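Local coordinates for protein 2-hydroxyisocaproyl-CoA dehydratase activator (Clostridium difficile, PDB 4EHU) that transfers one electron to (R)-2-hydroxyisocaproyl-CoA dehydratase as it hydrolyses ATP, activating that enzyme for the reductive branch of L-leucine fermentation, at residues M4-G9 with M68-A73; K14-K19 with G247-A252. One frame throughout, in Å; residues are numbered along the deposited sequence.

The chain enters on strand 2-8, turns at the nucleotide and runs back as strand 13-19. Backbone bonds probably join the two strands, Asp7 N to Lys14 O and Gly5 O to Val16 N. Contact 1 opens on the first strand. It closes after strand 23-30, helix 38-50 and strand 57-63, in the loop 68-73. Contact 2 opens within the span that contact 1 closes, on strand 13-19, and closes much later on helix 243-261, after the chain has built the second sheet. The two closures therefore cross and do not nest. Contact 1 lies on the sheet face that carries helix 38-50, and contact 2 on the opposite face.

Contact 1 (M4-G9 with M68-A73); sequences MGLDIG and MNYSDA. With ANP (phosphoaminophosphonic acid-adenylate ester), chain D.
Tyr70 lies across the side chains of Leu6 and Ile8, two residues that point from the same face of strand 2-8. The contact is apolar and small, with 127 Å² buried between the segments. Each aliphatic side chain meets the tyrosine at about a right angle and touches it with one methyl. Leu6 takes the far end of the ring. Leu6 CD1 is 3.5 Å from Tyr70 CZ and 3.4 Å from Tyr70 OH. Ile8 takes the near end. Ile8 CD1 is 3.9 Å from Tyr70 CD1 and 4.0 Å from Tyr70 CB. The two methyls thus divide the length of the tyrosine between them.

The torsions explain this reach. Tyr70 holds CG opposite its own backbone N (chi1 -171°), which carries the ring from the loop to the strand. In Ile8, CG1 lies opposite the carbonyl carbon, and the chain then runs on extended (chi2 167°), so CD1 is its leading atom. Ala73, from the same loop as Tyr70, sets its CB in the plane of the ring at the edge, 3.9 Å from Tyr70 CD2.

Gly9 ends the segment at the nucleotide, where its CA is 3.4 Å from ANP O1B. The contact thus lies on the strand that leads into the phosphate site of this actin-like ATPase. Helix 38-50 packs beside it, with Val42 on Leu6 and Leu43 on Tyr70. Val62 of strand 57-63 touches Ile8 and Ala73. Gln76 of strand 75-76 hydrogen-bonds Tyr70 O.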
loop_
_atom_site.group_PDB
_atom_site.type_symbol
_atom_site.label_atom_id
_atom_site.label_comp_id
_atom_site.label_asym_id
_atom_site.label_seq_id
_atom_site.Cartn_x
_atom_site.Cartn_y
_atom_site.Cartn_z
ATOM N N MET A 4 -9.467 -10.591 -33.438
ATOM C CA MET A 4 -8.688 -10.867 -32.234
ATOM C C MET A 4 -8.742 -9.697 -31.264
ATOM O O MET A 4 -8.694 -8.544 -31.673
ATOM C CB MET A 4 -7.231 -11.132 -32.609
ATOM C CG MET A 4 -6.355 -11.511 -31.431
ATOM S SD MET A 4 -4.693 -11.976 -31.944
ATOM C CE MET A 4 -4.938 -13.695 -32.387
ATOM N N GLY A 5 -8.845 -10.024 -29.977
ATOM C CA GLY A 5 -8.748 -9.057 -28.895
ATOM C C GLY A 5 -7.557 -9.391 -28.005
ATOM O O GLY A 5 -7.335 -10.551 -27.678
ATOM N N LEU A 6 -6.779 -8.375 -27.648
ATOM C CA LEU A 6 -5.659 -8.533 -26.729
ATOM C C LEU A 6 -5.878 -7.586 -25.565
ATOM O O LEU A 6 -6.204 -6.427 -25.775
ATOM C CB LEU A 6 -4.335 -8.195 -27.417
ATOM C CG LEU A 6 -3.863 -9.157 -28.506
ATOM C CD1 LEU A 6 -2.616 -8.601 -29.179
ATOM C CD2 LEU A 6 -3.601 -10.539 -27.928
ATOM N N ASP A 7 -5.707 -8.081 -24.346
ATOM C CA ASP A 7 -5.838 -7.267 -23.141
ATOM C C ASP A 7 -4.515 -7.368 -22.387
ATOM O O ASP A 7 -4.201 -8.384 -21.787
ATOM C CB ASP A 7 -7.033 -7.765 -22.301
ATOM C CG ASP A 7 -7.140 -7.088 -20.921
ATOM O OD1 ASP A 7 -6.337 -6.199 -20.566
ATOM O OD2 ASP A 7 -8.057 -7.471 -20.178
ATOM N N ILE A 8 -3.712 -6.320 -22.468
ATOM C CA ILE A 8 -2.394 -6.325 -21.868
ATOM C C ILE A 8 -2.457 -5.533 -20.578
ATOM O O ILE A 8 -2.385 -4.309 -20.584
ATOM C CB ILE A 8 -1.354 -5.717 -22.825
ATOM C CG1 ILE A 8 -1.441 -6.417 -24.184
ATOM C CG2 ILE A 8 0.038 -5.848 -22.234
ATOM C CD1 ILE A 8 -0.681 -5.692 -25.299
ATOM N N GLY A 9 -2.640 -6.231 -19.463
ATOM C CA GLY A 9 -2.803 -5.541 -18.201
ATOM C C GLY A 9 -1.486 -5.388 -17.478
ATOM O O GLY A 9 -0.427 -5.686 -18.028
ATOM N N MET A 68 -1.284 1.158 -25.378
ATOM C CA MET A 68 -0.630 2.163 -26.233
ATOM C C MET A 68 0.807 1.763 -26.572
ATOM O O MET A 68 1.391 2.271 -27.535
ATOM C CB MET A 68 -0.673 3.546 -25.581
ATOM C CG MET A 68 -2.095 4.073 -25.333
ATOM S SD MET A 68 -3.174 4.024 -26.791
ATOM C CE MET A 68 -2.234 5.026 -27.940
ATOM N N ASN A 69 1.362 0.847 -25.784
ATOM C CA ASN A 69 2.676 0.265 -26.040
ATOM C C ASN A 69 2.622 -0.761 -27.167
ATOM O O ASN A 69 3.656 -1.232 -27.637
ATOM C CB ASN A 69 3.220 -0.424 -24.780
ATOM C CG ASN A 69 3.374 0.525 -23.603
ATOM O OD1 ASN A 69 3.555 1.730 -23.777
ATOM N ND2 ASN A 69 3.310 -0.023 -22.393
ATOM N N TYR A 70 1.415 -1.115 -27.592
ATOM C CA TYR A 70 1.234 -2.138 -28.614
ATOM C C TYR A 70 0.882 -1.477 -29.943
ATOM O O TYR A 70 -0.085 -0.726 -30.024
ATOM C CB TYR A 70 0.129 -3.104 -28.188
ATOM C CG TYR A 70 0.017 -4.313 -29.079
ATOM C CD1 TYR A 70 0.859 -5.404 -28.904
ATOM C CD2 TYR A 70 -0.931 -4.370 -30.087
ATOM C CE1 TYR A 70 0.760 -6.514 -29.706
ATOM C CE2 TYR A 70 -1.034 -5.476 -30.906
ATOM C CZ TYR A 70 -0.183 -6.543 -30.711
ATOM O OH TYR A 70 -0.277 -7.649 -31.516
ATOM N N SER A 71 1.664 -1.757 -30.983
ATOM C CA SER A 71 1.556 -1.002 -32.230
ATOM C C SER A 71 0.949 -1.782 -33.398
ATOM O O SER A 71 0.741 -1.215 -34.471
ATOM C CB SER A 71 2.935 -0.476 -32.642
ATOM O OG SER A 71 3.755 -1.525 -33.128
ATOM N N ASP A 72 0.661 -3.066 -33.198
ATOM C CA ASP A 72 0.169 -3.910 -34.289
ATOM C C ASP A 72 -1.339 -4.171 -34.230
ATOM O O ASP A 72 -1.811 -5.209 -34.701
ATOM C CB ASP A 72 0.917 -5.246 -34.298
ATOM C CG ASP A 72 2.357 -5.105 -34.763
ATOM O OD1 ASP A 72 2.585 -4.489 -35.827
ATOM O OD2 ASP A 72 3.260 -5.603 -34.058
ATOM N N ALA A 73 -2.092 -3.229 -33.670
ATOM C CA ALA A 73 -3.546 -3.360 -33.598
ATOM C C ALA A 73 -4.208 -2.338 -34.512
ATOM O O ALA A 73 -3.610 -1.313 -34.838
ATOM C CB ALA A 73 -4.038 -3.178 -32.145
HETATM P PG ANP D . -4.953 -4.498 -14.224
HETATM O O1G ANP D . -4.065 -3.592 -15.069
HETATM O O2G ANP D . -6.301 -4.666 -14.878
HETATM O O3G ANP D . -5.044 -4.068 -12.813
HETATM P PB ANP D . -4.438 -7.339 -15.145
HETATM O O1B ANP D . -3.170 -7.887 -15.746
HETATM O O2B ANP D . -5.610 -7.128 -16.105
HETATM N N3B ANP D . -4.030 -5.945 -14.205
HETATM P PA ANP D . -5.834 -9.737 -14.284
HETATM O O1A ANP D . -5.215 -10.507 -15.397
HETATM O O2A ANP D . -7.279 -9.293 -14.342
HETATM O O3A ANP D . -4.957 -8.399 -14.022
HETATM O "O5'" ANP D . -5.634 -10.465 -12.865
HETATM C "C5'" ANP D . -4.319 -10.716 -12.360
HETATM C "C4'" ANP D . -4.432 -11.550 -11.089
HETATM O "O4'" ANP D . -5.484 -12.499 -10.981
HETATM C "C3'" ANP D . -3.292 -11.840 -10.131
HETATM O "O3'" ANP D . -2.863 -10.645 -9.463
HETATM C "C2'" ANP D . -3.896 -12.910 -9.214
HETATM O "O2'" ANP D . -4.177 -12.411 -7.895
HETATM C "C1'" ANP D . -5.204 -13.356 -9.869
HETATM N N9 ANP D . -5.150 -14.719 -10.428
HETATM C C8 ANP D . -4.523 -15.109 -11.557
HETATM N N7 ANP D . -4.736 -16.427 -11.793
HETATM C C5 ANP D . -5.527 -16.876 -10.788
HETATM C C6 ANP D . -6.142 -18.155 -10.424
HETATM N N6 ANP D . -5.918 -19.243 -11.199
HETATM N N1 ANP D . -6.910 -18.196 -9.305
HETATM C C2 ANP D . -7.134 -17.119 -8.538
HETATM N N3 ANP D . -6.595 -15.920 -8.807
HETATM C C4 ANP D . -5.810 -15.749 -9.900
#

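Contact 2 (K14-K19 with G247-A252); sequences KGVILK and GAALYA. With ANP (phosphoaminophosphonic acid-adenylate ester), chain D.
Leu18 of strand 13-19 packs on Ala249 and Leu250 of helix 243-261, and Val16 packs on Ala249. This is a helix laid on a sheet face in the actin fold. Strand and helix run in broadly the same direction, with 40° between the two segments.

The interface between strand and helix is aliphatic and buried. Ala249 sits at its middle, where its methyl meets both strand residues. Ala249 CB is 3.9 Å from Leu18 CB and 4.2 Å from Val16 CG1. The same methyl lies over the strand backbone, with Ala249 CB 4.1 Å from Val16 O. The short side chain is consistent with the 8.1 Å between the axes of the two segments at their closest. Leu18 reaches past the alanine and meets Leu250 methyl to methyl, with Leu18 CD2 to Leu250 CD2 at 3.6 Å. The two leucines approach at a slant. CB of Leu250 does not aim at the strand, but the end of its side chain comes round to Leu18. Arg85 and Phe89 of helix 79-90 also touch Leu250, so a second helix flanks the first.

The hydrogen bonds lie apart from this patch. Ala249 O bonds Thr3 OG1, which ties the helix to strand 2-8 as well. At the start of the strand segment, Lys14 belongs to the ATP site. Its buried chain bends twice (chi2 76°, chi3 70°) and so brings NZ to the phosphates. NZ also donates to Ala12 O, giving the amine three acceptors that fix its place. The amine bridges two phosphates: Lys14 NZ is 2.8 Å from ANP O2B on the beta phosphate and 2.8 Å from ANP O1A on the alpha phosphate.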
loop_
_atom_site.group_PDB
_atom_site.type_symbol
_atom_site.label_atom_id
_atom_site.label_comp_id
_atom_site.label_asym_id
_atom_site.label_seq_id
_atom_site.Cartn_x
_atom_site.Cartn_y
_atom_site.Cartn_z
ATOM N N LYS A 14 -3.837 -11.241 -22.015
ATOM C CA LYS A 14 -4.958 -12.090 -22.389
ATOM C C LYS A 14 -5.302 -11.893 -23.851
ATOM O O LYS A 14 -5.262 -10.770 -24.356
ATOM C CB LYS A 14 -6.186 -11.760 -21.540
ATOM C CG LYS A 14 -6.117 -12.260 -20.095
ATOM C CD LYS A 14 -5.192 -11.390 -19.198
ATOM C CE LYS A 14 -5.791 -10.004 -18.933
ATOM N NZ LYS A 14 -5.051 -9.221 -17.887
ATOM N N GLY A 15 -5.638 -12.985 -24.537
ATOM C CA GLY A 15 -6.006 -12.922 -25.945
ATOM C C GLY A 15 -7.204 -13.798 -26.266
ATOM O O GLY A 15 -7.389 -14.855 -25.666
ATOM N N VAL A 16 -8.017 -13.356 -27.217
ATOM C CA VAL A 16 -9.160 -14.132 -27.696
ATOM C C VAL A 16 -9.198 -14.029 -29.209
ATOM O O VAL A 16 -8.994 -12.938 -29.744
ATOM C CB VAL A 16 -10.490 -13.569 -27.150
ATOM C CG1 VAL A 16 -11.666 -14.183 -27.879
ATOM C CG2 VAL A 16 -10.600 -13.818 -25.617
ATOM N N ILE A 17 -9.424 -15.156 -29.889
ATOM C CA ILE A 17 -9.796 -15.133 -31.300
ATOM C C ILE A 17 -11.275 -15.480 -31.385
ATOM O O ILE A 17 -11.722 -16.502 -30.848
ATOM C CB ILE A 17 -8.978 -16.133 -32.157
ATOM C CG1 ILE A 17 -7.501 -15.734 -32.173
ATOM C CG2 ILE A 17 -9.531 -16.175 -33.590
ATOM C CD1 ILE A 17 -6.618 -16.635 -33.011
ATOM N N LEU A 18 -12.026 -14.614 -32.051
ATOM C CA LEU A 18 -13.476 -14.737 -32.158
ATOM C C LEU A 18 -13.851 -14.965 -33.618
ATOM O O LEU A 18 -13.344 -14.285 -34.512
ATOM C CB LEU A 18 -14.127 -13.452 -31.650
ATOM C CG LEU A 18 -15.648 -13.358 -31.557
ATOM C CD1 LEU A 18 -16.186 -14.235 -30.424
ATOM C CD2 LEU A 18 -16.035 -11.908 -31.318
ATOM N N LYS A 19 -14.737 -15.924 -33.856
ATOM C CA LYS A 19 -15.158 -16.266 -35.211
ATOM C C LYS A 19 -16.538 -15.680 -35.478
ATOM O O LYS A 19 -17.481 -15.937 -34.725
ATOM C CB LYS A 19 -15.203 -17.787 -35.379
ATOM C CG LYS A 19 -15.392 -18.265 -36.834
ATOM C CD LYS A 19 -15.486 -19.777 -36.892
ATOM C CE LYS A 19 -15.742 -20.256 -38.312
ATOM N NZ LYS A 19 -15.770 -21.745 -38.396
ATOM N N GLY A 247 -14.100 -8.472 -25.156
ATOM C CA GLY A 247 -14.688 -7.205 -25.544
ATOM C C GLY A 247 -13.898 -6.582 -26.681
ATOM O O GLY A 247 -14.463 -6.086 -27.653
ATOM N N ALA A 248 -12.580 -6.629 -26.567
ATOM C CA ALA A 248 -11.716 -6.144 -27.651
ATOM C C ALA A 248 -11.996 -6.897 -28.966
ATOM O O ALA A 248 -12.078 -6.292 -30.045
ATOM C CB ALA A 248 -10.233 -6.267 -27.260
ATOM N N ALA A 249 -12.158 -8.216 -28.887
ATOM C CA ALA A 249 -12.401 -9.020 -30.093
ATOM C C ALA A 249 -13.743 -8.637 -30.727
ATOM O O ALA A 249 -13.899 -8.667 -31.936
ATOM C CB ALA A 249 -12.359 -10.522 -29.763
ATOM N N LEU A 250 -14.704 -8.253 -29.897
ATOM C CA LEU A 250 -16.021 -7.860 -30.376
ATOM C C LEU A 250 -15.966 -6.476 -31.022
ATOM O O LEU A 250 -16.612 -6.240 -32.050
ATOM C CB LEU A 250 -17.028 -7.868 -29.223
ATOM C CG LEU A 250 -17.484 -9.264 -28.815
ATOM C CD1 LEU A 250 -18.055 -9.238 -27.381
ATOM C CD2 LEU A 250 -18.515 -9.778 -29.804
ATOM N N TYR A 251 -15.200 -5.557 -30.441
ATOM C CA TYR A 251 -15.003 -4.264 -31.090
ATOM C C TYR A 251 -14.248 -4.471 -32.390
ATOM O O TYR A 251 -14.446 -3.731 -33.338
ATOM C CB TYR A 251 -14.246 -3.273 -30.213
ATOM C CG TYR A 251 -15.129 -2.647 -29.177
ATOM C CD1 TYR A 251 -16.249 -1.917 -29.546
ATOM C CD2 TYR A 251 -14.861 -2.802 -27.823
ATOM C CE1 TYR A 251 -17.077 -1.372 -28.611
ATOM C CE2 TYR A 251 -15.662 -2.239 -26.888
ATOM C CZ TYR A 251 -16.779 -1.530 -27.275
ATOM O OH TYR A 251 -17.596 -0.971 -26.316
ATOM N N ALA A 252 -13.384 -5.476 -32.428
ATOM C CA ALA A 252 -12.634 -5.769 -33.654
ATOM C C ALA A 252 -13.589 -6.264 -34.733
ATOM O O ALA A 252 -13.446 -5.921 -35.911
ATOM C CB ALA A 252 -11.551 -6.805 -33.367
HETATM P PG ANP D . -4.953 -4.498 -14.224
HETATM O O1G ANP D . -4.065 -3.592 -15.069
HETATM O O2G ANP D . -6.301 -4.666 -14.878
HETATM O O3G ANP D . -5.044 -4.068 -12.813
HETATM P PB ANP D . -4.438 -7.339 -15.145
HETATM O O1B ANP D . -3.170 -7.887 -15.746
HETATM O O2B ANP D . -5.610 -7.128 -16.105
HETATM N N3B ANP D . -4.030 -5.945 -14.205
HETATM P PA ANP D . -5.834 -9.737 -14.284
HETATM O O1A ANP D . -5.215 -10.507 -15.397
HETATM O O2A ANP D . -7.279 -9.293 -14.342
HETATM O O3A ANP D . -4.957 -8.399 -14.022
HETATM O "O5'" ANP D . -5.634 -10.465 -12.865
HETATM C "C5'" ANP D . -4.319 -10.716 -12.360
HETATM C "C4'" ANP D . -4.432 -11.550 -11.089
HETATM O "O4'" ANP D . -5.484 -12.499 -10.981
HETATM C "C3'" ANP D . -3.292 -11.840 -10.131
HETATM O "O3'" ANP D . -2.863 -10.645 -9.463
HETATM C "C2'" ANP D . -3.896 -12.910 -9.214
HETATM O "O2'" ANP D . -4.177 -12.411 -7.895
HETATM C "C1'" ANP D . -5.204 -13.356 -9.869
HETATM N N9 ANP D . -5.150 -14.719 -10.428
HETATM C C8 ANP D . -4.523 -15.109 -11.557
HETATM N N7 ANP D . -4.736 -16.427 -11.793
HETATM C C5 ANP D . -5.527 -16.876 -10.788
HETATM C C6 ANP D . -6.142 -18.155 -10.424
HETATM N N6 ANP D . -5.918 -19.243 -11.199
HETATM N N1 ANP D . -6.910 -18.196 -9.305
HETATM C C2 ANP D . -7.134 -17.119 -8.538
HETATM N N3 ANP D . -6.595 -15.920 -8.807
HETATM C C4 ANP D . -5.810 -15.749 -9.900
#